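Local atomic coordinates of sugar kinase, pfkB family (Thermotoga maritima, PDB entry 2AJR), a protein that probably phosphorylates a sugar phosphate at the expense of ATP, like other PfkB-family carbohydrate kinases, and binds a magnesium ion. Residues D246-R251 and W255-K260; G272-A277 and Y311-E316; F290-K295 and K320-F325. All coordinates share one frame; numbering follows the deposited sequence.

Interaction 1: residues D246-R251 and W255-K260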
ATOM      1  N   ASP A 246      -8.151  26.739 -16.925  1.00 37.68           N
ATOM      2  CA  ASP A 246      -8.254  25.910 -18.120  1.00 37.13           C
ATOM      3  C   ASP A 246      -8.525  26.766 -19.352  1.00 34.77           C
ATOM      4  O   ASP A 246      -9.419  27.617 -19.363  1.00 34.46           O
ATOM      5  CB  ASP A 246      -9.350  24.852 -17.949  1.00 38.46           C
ATOM      6  CG  ASP A 246      -8.932  23.715 -17.013  1.00 45.16           C
ATOM      7  OD1 ASP A 246      -8.064  22.885 -17.396  1.00 46.61           O
ATOM      8  OD2 ASP A 246      -9.481  23.651 -15.895  1.00 53.68           O
ATOM      9  N   ILE A 247      -7.728  26.535 -20.383  1.00 33.41           N
ATOM     10  CA  ILE A 247      -7.931  27.155 -21.673  1.00 32.67           C
ATOM     11  C   ILE A 247      -8.882  26.253 -22.433  1.00 32.35           C
ATOM     12  O   ILE A 247      -8.647  25.056 -22.536  1.00 34.23           O
ATOM     13  CB  ILE A 247      -6.600  27.295 -22.433  1.00 33.07           C
ATOM     14  CG1 ILE A 247      -5.664  28.235 -21.667  1.00 31.34           C
ATOM     15  CG2 ILE A 247      -6.840  27.815 -23.839  1.00 32.79           C
ATOM     16  CD1 ILE A 247      -4.227  27.849 -21.734  1.00 26.34           C
ATOM     17  N   VAL A 248      -9.974  26.820 -22.915  1.00 30.55           N
ATOM     18  CA  VAL A 248     -10.925  26.099 -23.715  1.00 29.92           C
ATOM     19  C   VAL A 248     -10.852  26.673 -25.115  1.00 31.57           C
ATOM     20  O   VAL A 248     -11.088  27.866 -25.306  1.00 32.76           O
ATOM     21  CB  VAL A 248     -12.327  26.263 -23.152  1.00 29.41           C
ATOM     22  CG1 VAL A 248     -13.333  25.483 -23.993  1.00 30.88           C
ATOM     23  CG2 VAL A 248     -12.356  25.793 -21.702  1.00 27.84           C
ATOM     24  N   ALA A 249     -10.487  25.837 -26.084  1.00 32.14           N
ATOM     25  CA  ALA A 249     -10.390  26.249 -27.483  1.00 31.88           C
ATOM     26  C   ALA A 249     -11.429  25.501 -28.319  1.00 33.83           C
ATOM     27  O   ALA A 249     -11.546  24.268 -28.219  1.00 34.72           O
ATOM     28  CB  ALA A 249      -8.993  25.969 -28.024  1.00 31.10           C
ATOM     29  N   THR A 250     -12.195  26.258 -29.112  1.00 33.99           N
ATOM     30  CA  THR A 250     -13.090  25.694 -30.121  1.00 34.66           C
ATOM     31  C   THR A 250     -12.765  26.329 -31.460  1.00 37.67           C
ATOM     32  O   THR A 250     -11.828  27.130 -31.579  1.00 38.10           O
ATOM     33  CB  THR A 250     -14.604  25.922 -29.809  1.00 34.32           C
ATOM     34  OG1 THR A 250     -15.007  27.248 -30.191  1.00 33.89           O
ATOM     35  CG2 THR A 250     -14.906  25.683 -28.344  1.00 27.15           C
ATOM     36  N   ARG A 251     -13.557  25.975 -32.461  1.00 40.37           N
ATOM     37  CA  ARG A 251     -13.368  26.470 -33.816  1.00 43.40           C
ATOM     38  C   ARG A 251     -13.868  27.906 -33.892  1.00 42.17           C
ATOM     39  O   ARG A 251     -13.417  28.659 -34.740  1.00 42.29           O
ATOM     40  CB  ARG A 251     -14.044  25.516 -34.829  1.00 43.65           C
ATOM     41  CG  ARG A 251     -13.503  24.070 -34.621  1.00 51.26           C
ATOM     42  CD  ARG A 251     -14.007  22.984 -35.568  1.00 50.82           C
ATOM     43  NE  ARG A 251     -13.277  21.722 -35.337  1.00 51.69           N
ATOM     44  CZ  ARG A 251     -13.607  20.540 -35.859  1.00 54.28           C
ATOM     45  NH1 ARG A 251     -14.675  20.403 -36.633  1.00 55.25           N
ATOM     46  NH2 ARG A 251     -12.866  19.472 -35.592  1.00 58.99           N
ATOM     47  N   TRP A 255     -11.218  30.585 -24.915  1.00 31.60           N
ATOM     48  CA  TRP A 255     -11.567  31.199 -23.625  1.00 30.55           C
ATOM     49  C   TRP A 255     -10.634  30.697 -22.506  1.00 29.44           C
ATOM     50  O   TRP A 255      -9.891  29.729 -22.699  1.00 27.84           O
ATOM     51  CB  TRP A 255     -13.015  30.901 -23.265  1.00 30.89           C
ATOM     52  CG  TRP A 255     -14.013  31.472 -24.216  1.00 33.34           C
ATOM     53  CD1 TRP A 255     -14.768  32.600 -24.040  1.00 30.90           C
ATOM     54  CD2 TRP A 255     -14.389  30.934 -25.486  1.00 32.14           C
ATOM     55  NE1 TRP A 255     -15.577  32.795 -25.121  1.00 27.23           N
ATOM     56  CE2 TRP A 255     -15.365  31.791 -26.026  1.00 30.64           C
ATOM     57  CE3 TRP A 255     -13.988  29.816 -26.224  1.00 31.44           C
ATOM     58  CZ2 TRP A 255     -15.949  31.565 -27.270  1.00 33.59           C
ATOM     59  CZ3 TRP A 255     -14.568  29.587 -27.451  1.00 32.77           C
ATOM     60  CH2 TRP A 255     -15.539  30.458 -27.967  1.00 33.87           C
ATOM     61  N   LEU A 256     -10.665  31.380 -21.357  1.00 28.06           N
ATOM     62  CA  LEU A 256      -9.891  31.003 -20.173  1.00 27.21           C
ATOM     63  C   LEU A 256     -10.788  31.037 -18.972  1.00 27.63           C
ATOM     64  O   LEU A 256     -11.371  32.075 -18.673  1.00 31.57           O
ATOM     65  CB  LEU A 256      -8.740  31.967 -19.945  1.00 27.62           C
ATOM     66  CG  LEU A 256      -7.862  31.737 -18.714  1.00 29.53           C
ATOM     67  CD1 LEU A 256      -7.283  30.319 -18.691  1.00 23.52           C
ATOM     68  CD2 LEU A 256      -6.732  32.801 -18.677  1.00 24.70           C
ATOM     69  N   ILE A 257     -10.911  29.895 -18.301  1.00 27.45           N
ATOM     70  CA  ILE A 257     -11.703  29.750 -17.085  1.00 28.02           C
ATOM     71  C   ILE A 257     -10.728  29.768 -15.904  1.00 30.91           C
ATOM     72  O   ILE A 257      -9.755  28.984 -15.887  1.00 30.77           O
ATOM     73  CB  ILE A 257     -12.490  28.400 -17.073  1.00 27.09           C
ATOM     74  CG1 ILE A 257     -13.324  28.247 -18.344  1.00 26.27           C
ATOM     75  CG2 ILE A 257     -13.374  28.307 -15.870  1.00 18.80           C
ATOM     76  CD1 ILE A 257     -13.907  26.889 -18.523  1.00 29.86           C
ATOM     77  N   ARG A 258     -10.966  30.648 -14.933  1.00 31.33           N
ATOM     78  CA  ARG A 258     -10.081  30.743 -13.768  1.00 31.64           C
ATOM     79  C   ARG A 258     -10.837  30.574 -12.472  1.00 31.83           C
ATOM     80  O   ARG A 258     -11.920  31.144 -12.308  1.00 29.90           O
ATOM     81  CB  ARG A 258      -9.442  32.108 -13.692  1.00 31.11           C
ATOM     82  CG  ARG A 258      -8.520  32.473 -14.808  1.00 32.76           C
ATOM     83  CD  ARG A 258      -7.889  33.760 -14.428  1.00 35.06           C
ATOM     84  NE  ARG A 258      -6.912  34.228 -15.388  1.00 46.48           N
ATOM     85  CZ  ARG A 258      -5.602  34.018 -15.311  1.00 49.90           C
ATOM     86  NH1 ARG A 258      -5.092  33.274 -14.331  1.00 53.35           N
ATOM     87  NH2 ARG A 258      -4.802  34.552 -16.236  1.00 49.20           N
ATOM     88  N   SER A 259     -10.252  29.822 -11.542  1.00 31.68           N
ATOM     89  CA  SER A 259     -10.763  29.791 -10.181  1.00 32.97           C
ATOM     90  C   SER A 259     -10.595  31.176  -9.554  1.00 32.35           C
ATOM     91  O   SER A 259      -9.515  31.735  -9.605  1.00 31.22           O
ATOM     92  CB  SER A 259     -10.002  28.765  -9.348  1.00 33.47           C
ATOM     93  OG  SER A 259     -10.330  28.901  -7.977  1.00 27.83           O
ATOM     94  N   LYS A 260     -11.662  31.728  -8.980  1.00 32.75           N
ATOM     95  CA  LYS A 260     -11.595  33.031  -8.305  1.00 32.57           C
ATOM     96  C   LYS A 260     -10.648  33.010  -7.107  1.00 34.06           C
ATOM     97  O   LYS A 260     -10.153  34.055  -6.706  1.00 35.77           O
ATOM     98  CB  LYS A 260     -12.984  33.497  -7.823  1.00 32.16           C
ATOM     99  CG  LYS A 260     -13.909  34.077  -8.920  1.00 34.43           C
ATOM    100  CD  LYS A 260     -15.105  34.832  -8.351  1.00 31.26           C
ATOM    101  CE  LYS A 260     -16.187  35.047  -9.413  1.00 35.59           C
ATOM    102  NZ  LYS A 260     -17.391  35.835  -8.928  1.00 26.57           N
TER
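Trp255 and Val248 face each other as a hydrogen-bonded pair of an antiparallel beta hairpin, and Trp255 N gives Val248 O a nearly straight bond of 2.8 Å (171°). Val248 N returns a bond of 2.9 Å to Trp255 O. Asp246 and Ile257 exchange a second couple of backbone bonds; between the two couples Ile247 and Leu256 form the non-hydrogen-bonded pair, where Ile247 CA makes a CA-H...O contact of 3.4 Å with Trp255 O. The indole is the main side chain here. With CG beside the backbone N (chi1 -63°), its six-membered ring is directed at the partner strand edge-on: CE3 lies 3.6 Å from Val248 O, and CZ3 equally 3.6 Å from Thr250 OG1, both oxygens near the ring plane. That hydroxyl also accepts a bond from Glu252 N in the turn. On the same sheet face Val248 CG2 meets Ile257 CD1 diagonally at 3.7 Å, whereas Ile247 CG1 and Leu256 CD1 touch on the other face at 4.0 Å. Asp246 turns its OD1 to Ser240 OG. Replacing Trp255 by an alanine would probably leave Thr250 without its aromatic neighbour and open a gap against Leu291 and Val327. Helix 290-304 packs on the face of Val248, Trp255 and Ile257, helix 220-233 on that of Ile247, so the hairpin is sandwiched between helices as part of the central sheet of the ribokinase-like fold.

Interaction 2: residues G272-A277 and Y311-E316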
ATOM      1  N   GLY A 272      -9.882  15.894 -11.786  1.00 35.94           N
ATOM      2  CA  GLY A 272      -9.881  15.906 -13.250  1.00 36.79           C
ATOM      3  C   GLY A 272     -10.915  14.989 -13.880  1.00 38.32           C
ATOM      4  O   GLY A 272     -11.399  15.240 -14.994  1.00 41.02           O
ATOM      5  N   ASP A 273     -11.248  13.922 -13.161  1.00 38.15           N
ATOM      6  CA  ASP A 273     -12.260  12.961 -13.595  1.00 37.44           C
ATOM      7  C   ASP A 273     -13.648  13.520 -13.310  1.00 35.30           C
ATOM      8  O   ASP A 273     -14.580  13.304 -14.081  1.00 35.66           O
ATOM      9  CB  ASP A 273     -12.006  11.628 -12.891  1.00 38.81           C
ATOM     10  CG  ASP A 273     -10.540  11.172 -13.048  1.00 42.81           C
ATOM     11  OD1 ASP A 273      -9.979  11.320 -14.165  1.00 55.07           O
ATOM     12  OD2 ASP A 273      -9.938  10.708 -12.065  1.00 43.95           O
ATOM     13  N   ALA A 274     -13.782  14.256 -12.212  1.00 33.39           N
ATOM     14  CA  ALA A 274     -14.999  15.045 -11.977  1.00 33.83           C
ATOM     15  C   ALA A 274     -15.202  16.004 -13.128  1.00 33.07           C
ATOM     16  O   ALA A 274     -16.286  16.083 -13.650  1.00 34.67           O
ATOM     17  CB  ALA A 274     -14.928  15.816 -10.654  1.00 32.96           C
ATOM     18  N   TYR A 275     -14.147  16.717 -13.530  1.00 34.96           N
ATOM     19  CA  TYR A 275     -14.201  17.617 -14.683  1.00 34.10           C
ATOM     20  C   TYR A 275     -14.790  16.908 -15.886  1.00 34.89           C
ATOM     21  O   TYR A 275     -15.757  17.377 -16.479  1.00 37.91           O
ATOM     22  CB  TYR A 275     -12.806  18.129 -15.042  1.00 36.45           C
ATOM     23  CG  TYR A 275     -12.803  19.466 -15.753  1.00 38.01           C
ATOM     24  CD1 TYR A 275     -13.481  19.644 -16.956  1.00 35.10           C
ATOM     25  CD2 TYR A 275     -12.118  20.554 -15.219  1.00 38.47           C
ATOM     26  CE1 TYR A 275     -13.486  20.872 -17.605  1.00 37.45           C
ATOM     27  CE2 TYR A 275     -12.110  21.779 -15.866  1.00 41.10           C
ATOM     28  CZ  TYR A 275     -12.801  21.930 -17.054  1.00 38.26           C
ATOM     29  OH  TYR A 275     -12.803  23.135 -17.695  1.00 40.37           O
ATOM     30  N   VAL A 276     -14.217  15.768 -16.252  1.00 34.86           N
ATOM     31  CA  VAL A 276     -14.686  15.053 -17.436  1.00 34.09           C
ATOM     32  C   VAL A 276     -16.129  14.576 -17.263  1.00 34.70           C
ATOM     33  O   VAL A 276     -16.945  14.702 -18.185  1.00 37.46           O
ATOM     34  CB  VAL A 276     -13.740  13.888 -17.804  1.00 33.55           C
ATOM     35  CG1 VAL A 276     -14.357  12.999 -18.884  1.00 32.47           C
ATOM     36  CG2 VAL A 276     -12.432  14.459 -18.294  1.00 30.68           C
ATOM     37  N   ALA A 277     -16.453  14.062 -16.082  1.00 34.05           N
ATOM     38  CA  ALA A 277     -17.808  13.574 -15.804  1.00 33.80           C
ATOM     39  C   ALA A 277     -18.849  14.684 -15.950  1.00 35.41           C
ATOM     40  O   ALA A 277     -19.949  14.460 -16.454  1.00 34.79           O
ATOM     41  CB  ALA A 277     -17.877  12.991 -14.432  1.00 32.45           C
ATOM     42  N   TYR A 311     -13.632  12.737  -3.797  1.00 37.39           N
ATOM     43  CA  TYR A 311     -15.044  13.001  -3.728  1.00 37.60           C
ATOM     44  C   TYR A 311     -15.510  13.392  -5.118  1.00 37.70           C
ATOM     45  O   TYR A 311     -15.019  14.337  -5.708  1.00 38.98           O
ATOM     46  CB  TYR A 311     -15.322  14.116  -2.722  1.00 37.83           C
ATOM     47  CG  TYR A 311     -16.712  14.732  -2.785  1.00 38.47           C
ATOM     48  CD1 TYR A 311     -17.854  14.008  -2.422  1.00 40.03           C
ATOM     49  CD2 TYR A 311     -16.877  16.056  -3.163  1.00 39.72           C
ATOM     50  CE1 TYR A 311     -19.129  14.593  -2.474  1.00 36.98           C
ATOM     51  CE2 TYR A 311     -18.125  16.652  -3.212  1.00 36.73           C
ATOM     52  CZ  TYR A 311     -19.251  15.927  -2.870  1.00 41.98           C
ATOM     53  OH  TYR A 311     -20.481  16.569  -2.947  1.00 42.88           O
HETATM   54  N   MSE A 312     -16.436  12.622  -5.648  1.00 38.31           N
HETATM   55  CA  MSE A 312     -17.108  12.970  -6.873  1.00 38.27           C
HETATM   56  C   MSE A 312     -18.392  13.678  -6.440  1.00 37.50           C
HETATM   57  O   MSE A 312     -19.176  13.124  -5.677  1.00 37.44           O
HETATM   58  CB  MSE A 312     -17.419  11.710  -7.673  1.00 37.81           C
HETATM   59  CG  MSE A 312     -16.199  10.875  -8.013  1.00 39.43           C
HETATM   60 SE   MSE A 312     -14.857  11.848  -9.146  1.00 48.95          SE
HETATM   61  CE  MSE A 312     -13.263  11.845  -7.910  1.00 40.14           C
ATOM     62  N   PRO A 313     -18.597  14.914  -6.906  1.00 37.41           N
ATOM     63  CA  PRO A 313     -19.685  15.737  -6.392  1.00 38.66           C
ATOM     64  C   PRO A 313     -21.056  15.373  -6.935  1.00 38.67           C
ATOM     65  O   PRO A 313     -21.152  14.769  -7.998  1.00 39.43           O
ATOM     66  CB  PRO A 313     -19.297  17.133  -6.872  1.00 39.82           C
ATOM     67  CG  PRO A 313     -18.571  16.889  -8.153  1.00 38.77           C
ATOM     68  CD  PRO A 313     -17.810  15.621  -7.932  1.00 37.28           C
ATOM     69  N   ASP A 314     -22.099  15.731  -6.192  1.00 38.46           N
ATOM     70  CA  ASP A 314     -23.465  15.706  -6.724  1.00 39.52           C
ATOM     71  C   ASP A 314     -23.856  17.069  -7.316  1.00 37.90           C
ATOM     72  O   ASP A 314     -23.144  18.066  -7.129  1.00 38.52           O
ATOM     73  CB  ASP A 314     -24.498  15.215  -5.685  1.00 39.71           C
ATOM     74  CG  ASP A 314     -24.624  16.124  -4.447  1.00 43.72           C
ATOM     75  OD1 ASP A 314     -24.295  17.333  -4.475  1.00 45.23           O
ATOM     76  OD2 ASP A 314     -25.098  15.599  -3.421  1.00 48.12           O
ATOM     77  N   LEU A 315     -24.980  17.092  -8.027  1.00 36.67           N
ATOM     78  CA  LEU A 315     -25.430  18.285  -8.749  1.00 36.54           C
ATOM     79  C   LEU A 315     -25.561  19.518  -7.850  1.00 37.46           C
ATOM     80  O   LEU A 315     -25.207  20.611  -8.258  1.00 37.28           O
ATOM     81  CB  LEU A 315     -26.755  18.016  -9.476  1.00 36.08           C
ATOM     82  CG  LEU A 315     -27.261  19.136 -10.397  1.00 37.16           C
ATOM     83  CD1 LEU A 315     -26.218  19.462 -11.470  1.00 24.71           C
ATOM     84  CD2 LEU A 315     -28.601  18.777 -11.027  1.00 33.07           C
ATOM     85  N   GLU A 316     -26.062  19.341  -6.633  1.00 40.13           N
ATOM     86  CA  GLU A 316     -26.131  20.437  -5.669  1.00 41.24           C
ATOM     87  C   GLU A 316     -24.739  21.027  -5.426  1.00 39.14           C
ATOM     88  O   GLU A 316     -24.573  22.237  -5.470  1.00 38.90           O
ATOM     89  CB  GLU A 316     -26.762  19.980  -4.342  1.00 41.09           C
ATOM     90  CG  GLU A 316     -26.768  21.070  -3.235  1.00 43.70           C
ATOM     91  CD  GLU A 316     -27.537  20.678  -1.946  1.00 47.04           C
ATOM     92  OE1 GLU A 316     -27.676  19.463  -1.658  1.00 59.07           O
ATOM     93  OE2 GLU A 316     -27.994  21.597  -1.212  1.00 56.78           O
TER
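Selenomethionine Met312 lays its selenium against the first turn of helix 271-286, beside Ala274. Met312 CB lies 3.9 Å from CD of the following Pro313. From there CG stands beside the backbone N (chi1 -58°), and a second bend (chi2 -61°) carries the chain toward the helix. Met312 SE comes to 4.0 Å from Ala274 N and 4.2 Å from Ala274 CB. Met312 CE then doubles back toward its own segment, stopping 3.8 Å from Tyr311 O. Elsewhere the side chain rests on Ile59 and Ala60 of helix 53-63. The helix it touches begins in the Gly-Ala-Gly-Asp signature of PfkB kinases, whose backbone amides form an anion hole in this family; Asp273, the last residue of that signature, forms a salt bridge to Lys53 and accepts a hydrogen bond from Asn56. The next residue, Pro313, adds to the contact from the same segment as Met312, its CD 4.0 Å from Ala274 CB, while its ring also packs on Ala303 and Ile318. The methyl of Ala274 thus meets two apolar groups, and no hydrogen bond joins the segments. Met312 O accepts a bond from Lys63 NZ, and Asp314 N-caps helix 315-319 through OD1 to Ala317 N.

Interaction 3: residues F290-K295 and K320-F325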
ATOM      1  N   PHE A 290     -20.143  23.745 -26.104  1.00 38.85           N
ATOM      2  CA  PHE A 290     -18.831  23.373 -25.594  1.00 36.32           C
ATOM      3  C   PHE A 290     -18.305  24.267 -24.485  1.00 35.63           C
ATOM      4  O   PHE A 290     -17.812  23.772 -23.480  1.00 37.81           O
ATOM      5  CB  PHE A 290     -17.829  23.308 -26.742  1.00 35.12           C
ATOM      6  CG  PHE A 290     -18.138  22.234 -27.737  1.00 34.71           C
ATOM      7  CD1 PHE A 290     -18.211  20.909 -27.338  1.00 37.51           C
ATOM      8  CD2 PHE A 290     -18.372  22.540 -29.074  1.00 36.16           C
ATOM      9  CE1 PHE A 290     -18.515  19.905 -28.254  1.00 40.67           C
ATOM     10  CE2 PHE A 290     -18.660  21.538 -30.002  1.00 31.77           C
ATOM     11  CZ  PHE A 290     -18.734  20.222 -29.589  1.00 35.00           C
ATOM     12  N   LEU A 291     -18.400  25.575 -24.644  1.00 35.72           N
ATOM     13  CA  LEU A 291     -17.933  26.459 -23.592  1.00 36.40           C
ATOM     14  C   LEU A 291     -18.702  26.140 -22.316  1.00 37.87           C
ATOM     15  O   LEU A 291     -18.095  25.937 -21.255  1.00 37.20           O
ATOM     16  CB  LEU A 291     -18.078  27.942 -23.957  1.00 36.37           C
ATOM     17  CG  LEU A 291     -17.456  28.869 -22.892  1.00 37.22           C
ATOM     18  CD1 LEU A 291     -15.995  28.514 -22.651  1.00 22.87           C
ATOM     19  CD2 LEU A 291     -17.610  30.346 -23.239  1.00 33.50           C
ATOM     20  N   GLU A 292     -20.030  26.060 -22.419  1.00 38.54           N
ATOM     21  CA  GLU A 292     -20.849  25.711 -21.242  1.00 39.18           C
ATOM     22  C   GLU A 292     -20.536  24.308 -20.697  1.00 39.08           C
ATOM     23  O   GLU A 292     -20.591  24.095 -19.490  1.00 37.97           O
ATOM     24  CB  GLU A 292     -22.339  25.886 -21.520  1.00 39.07           C
ATOM     25  CG  GLU A 292     -22.732  27.338 -21.858  1.00 35.68           C
ATOM     26  CD  GLU A 292     -22.655  28.287 -20.665  1.00 37.07           C
ATOM     27  OE1 GLU A 292     -23.284  28.015 -19.624  1.00 44.55           O
ATOM     28  OE2 GLU A 292     -21.985  29.331 -20.775  1.00 38.52           O
HETATM   29  N   MSE A 293     -20.171  23.373 -21.570  1.00 40.14           N
HETATM   30  CA  MSE A 293     -19.663  22.077 -21.113  1.00 44.39           C
HETATM   31  C   MSE A 293     -18.418  22.209 -20.273  1.00 39.09           C
HETATM   32  O   MSE A 293     -18.354  21.642 -19.195  1.00 37.10           O
HETATM   33  CB  MSE A 293     -19.288  21.185 -22.271  1.00 45.34           C
HETATM   34  CG  MSE A 293     -20.404  20.345 -22.802  1.00 52.33           C
HETATM   35 SE   MSE A 293     -19.697  19.179 -24.188  1.00 63.40          SE
HETATM   36  CE  MSE A 293     -18.041  18.750 -23.430  1.00 26.72           C
ATOM     37  N   ALA A 294     -17.420  22.932 -20.781  1.00 36.71           N
ATOM     38  CA  ALA A 294     -16.179  23.147 -20.036  1.00 35.88           C
ATOM     39  C   ALA A 294     -16.428  23.877 -18.709  1.00 35.36           C
ATOM     40  O   ALA A 294     -15.795  23.564 -17.704  1.00 35.65           O
ATOM     41  CB  ALA A 294     -15.179  23.901 -20.877  1.00 35.18           C
ATOM     42  N   LYS A 295     -17.356  24.834 -18.713  1.00 34.42           N
ATOM     43  CA  LYS A 295     -17.690  25.601 -17.504  1.00 34.80           C
ATOM     44  C   LYS A 295     -18.302  24.717 -16.440  1.00 34.43           C
ATOM     45  O   LYS A 295     -18.000  24.851 -15.254  1.00 35.05           O
ATOM     46  CB  LYS A 295     -18.661  26.749 -17.824  1.00 33.65           C
ATOM     47  CG  LYS A 295     -17.977  27.986 -18.443  1.00 35.56           C
ATOM     48  CD  LYS A 295     -18.958  28.954 -19.108  1.00 36.22           C
ATOM     49  CE  LYS A 295     -19.815  29.714 -18.089  1.00 37.48           C
ATOM     50  NZ  LYS A 295     -20.796  30.620 -18.751  1.00 31.96           N
ATOM     51  N   LYS A 320     -23.197  24.961  -6.755  1.00 39.00           N
ATOM     52  CA  LYS A 320     -22.629  25.873  -5.744  1.00 39.46           C
ATOM     53  C   LYS A 320     -21.329  26.552  -6.170  1.00 37.78           C
ATOM     54  O   LYS A 320     -20.939  27.565  -5.603  1.00 36.66           O
ATOM     55  CB  LYS A 320     -22.373  25.120  -4.432  1.00 38.72           C
ATOM     56  CG  LYS A 320     -23.591  25.025  -3.527  1.00 42.04           C
ATOM     57  CD  LYS A 320     -23.411  23.950  -2.453  1.00 43.92           C
ATOM     58  CE  LYS A 320     -24.551  23.988  -1.441  1.00 48.22           C
ATOM     59  NZ  LYS A 320     -24.713  22.709  -0.672  1.00 51.92           N
ATOM     60  N   GLU A 321     -20.657  25.976  -7.154  1.00 38.16           N
ATOM     61  CA  GLU A 321     -19.372  26.468  -7.584  1.00 39.29           C
ATOM     62  C   GLU A 321     -19.485  27.454  -8.733  1.00 40.28           C
ATOM     63  O   GLU A 321     -18.473  28.025  -9.140  1.00 40.22           O
ATOM     64  CB  GLU A 321     -18.473  25.301  -8.005  1.00 38.91           C
ATOM     65  CG  GLU A 321     -18.161  24.306  -6.893  1.00 40.80           C
ATOM     66  CD  GLU A 321     -17.412  24.923  -5.721  1.00 44.93           C
ATOM     67  OE1 GLU A 321     -16.873  26.047  -5.853  1.00 42.27           O
ATOM     68  OE2 GLU A 321     -17.367  24.270  -4.657  1.00 45.92           O
ATOM     69  N   TYR A 322     -20.691  27.669  -9.262  1.00 41.06           N
ATOM     70  CA  TYR A 322     -20.845  28.600 -10.392  1.00 42.62           C
ATOM     71  C   TYR A 322     -20.438  30.021 -10.017  1.00 41.91           C
ATOM     72  O   TYR A 322     -20.097  30.831 -10.870  1.00 41.77           O
ATOM     73  CB  TYR A 322     -22.253  28.531 -11.002  1.00 44.06           C
ATOM     74  CG  TYR A 322     -22.238  27.778 -12.322  1.00 50.52           C
ATOM     75  CD1 TYR A 322     -22.276  26.374 -12.364  1.00 50.78           C
ATOM     76  CD2 TYR A 322     -22.120  28.470 -13.535  1.00 51.80           C
ATOM     77  CE1 TYR A 322     -22.227  25.685 -13.595  1.00 49.87           C
ATOM     78  CE2 TYR A 322     -22.078  27.792 -14.765  1.00 51.63           C
ATOM     79  CZ  TYR A 322     -22.129  26.408 -14.791  1.00 50.26           C
ATOM     80  OH  TYR A 322     -22.074  25.766 -16.015  1.00 49.31           O
ATOM     81  N   ASP A 323     -20.426  30.279  -8.719  1.00 42.01           N
ATOM     82  CA  ASP A 323     -20.035  31.559  -8.147  1.00 41.68           C
ATOM     83  C   ASP A 323     -18.522  31.823  -8.155  1.00 39.23           C
ATOM     84  O   ASP A 323     -18.093  32.964  -8.106  1.00 39.85           O
ATOM     85  CB  ASP A 323     -20.506  31.559  -6.687  1.00 43.83           C
ATOM     86  CG  ASP A 323     -21.034  32.897  -6.232  1.00 46.52           C
ATOM     87  OD1 ASP A 323     -20.411  33.946  -6.548  1.00 48.37           O
ATOM     88  OD2 ASP A 323     -22.071  32.877  -5.528  1.00 47.58           O
ATOM     89  N   HIS A 324     -17.721  30.768  -8.194  1.00 37.79           N
ATOM     90  CA  HIS A 324     -16.309  30.852  -7.822  1.00 36.53           C
ATOM     91  C   HIS A 324     -15.353  30.714  -9.002  1.00 34.18           C
ATOM     92  O   HIS A 324     -14.234  30.264  -8.818  1.00 32.56           O
ATOM     93  CB  HIS A 324     -15.969  29.766  -6.788  1.00 37.11           C
ATOM     94  CG  HIS A 324     -16.812  29.815  -5.551  1.00 41.36           C
ATOM     95  ND1 HIS A 324     -17.606  28.761  -5.147  1.00 42.16           N
ATOM     96  CD2 HIS A 324     -16.987  30.790  -4.629  1.00 44.68           C
ATOM     97  CE1 HIS A 324     -18.228  29.084  -4.029  1.00 39.06           C
ATOM     98  NE2 HIS A 324     -17.878  30.313  -3.696  1.00 40.38           N
ATOM     99  N   PHE A 325     -15.780  31.087 -10.203  1.00 33.02           N
ATOM    100  CA  PHE A 325     -14.855  31.151 -11.323  1.00 32.49           C
ATOM    101  C   PHE A 325     -15.255  32.197 -12.341  1.00 31.52           C
ATOM    102  O   PHE A 325     -16.411  32.586 -12.401  1.00 32.81           O
ATOM    103  CB  PHE A 325     -14.668  29.772 -11.972  1.00 33.54           C
ATOM    104  CG  PHE A 325     -15.892  29.236 -12.655  1.00 33.18           C
ATOM    105  CD1 PHE A 325     -16.179  29.583 -13.969  1.00 33.42           C
ATOM    106  CD2 PHE A 325     -16.731  28.345 -12.001  1.00 35.53           C
ATOM    107  CE1 PHE A 325     -17.297  29.080 -14.613  1.00 34.59           C
ATOM    108  CE2 PHE A 325     -17.856  27.823 -12.639  1.00 37.42           C
ATOM    109  CZ  PHE A 325     -18.141  28.198 -13.949  1.00 38.34           C
TER
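Lys295 and Phe325 cross at about a right angle, the aliphatic root of the lysine meeting the outer atoms of the ring. The contact joins helix 290-304 of the ribokinase-like fold to the turn that leads into strand 325-329, the last strand of the large sheet. Lys295 CG stands 4.0 Å from Phe325 CE1, and Phe325 CZ lies 3.6 Å from Lys295 O, which approaches the ring obliquely. Phe325 gets there with CG between its backbone N and carbonyl carbon (chi1 67°), directing the ring at the helix, where it also meets Phe298. Phe325 CZ sits 4.0 Å above one face of the Tyr322 ring, toward its rim; Tyr322 OH reaches Lys295 CB at 4.0 Å without hydrogen-bonding across the contact. Lysine and the two aromatic rings therefore interlock by van der Waals contact. The charged end of Lys295 is led elsewhere: a bend at chi3 (72°) turns NZ to Glu292, one turn earlier on the helix, and a salt bridge of 2.7 Å reaches OE2 on its syn side. This intrahelical pair probably keeps the lysine tail folded along its helix. Within the turn, Glu321 is gripped by Arg306 at OE2, while its OE1 accepts a 2.9 Å bond from His324 ND1, which comes from above the carboxylate plane, 44° out of it.

Overall arrangement
Along the chain, interaction 1 comes first and closes the short turn between strands 245-249 and 254-259. Next, helix 271-286 opens interaction 2, and helix 290-304 opens interaction 3 before residues 311-316 close the former; residues 320-325 then close the latter, so the two loops cross. Together they fold the C-terminal stretch back over helices 271-286 and 290-304 and deliver it to the sheet beside the hairpin. Tyr275 OH probably hydrogen-bonds Ala294 O at 3.0 Å, linking interactions 2 and 3. Lys260 N and His324 O, also 3.0 Å apart and probably hydrogen-bonded, tie interaction 3 to the hairpin, while Val248 packs on Ala294.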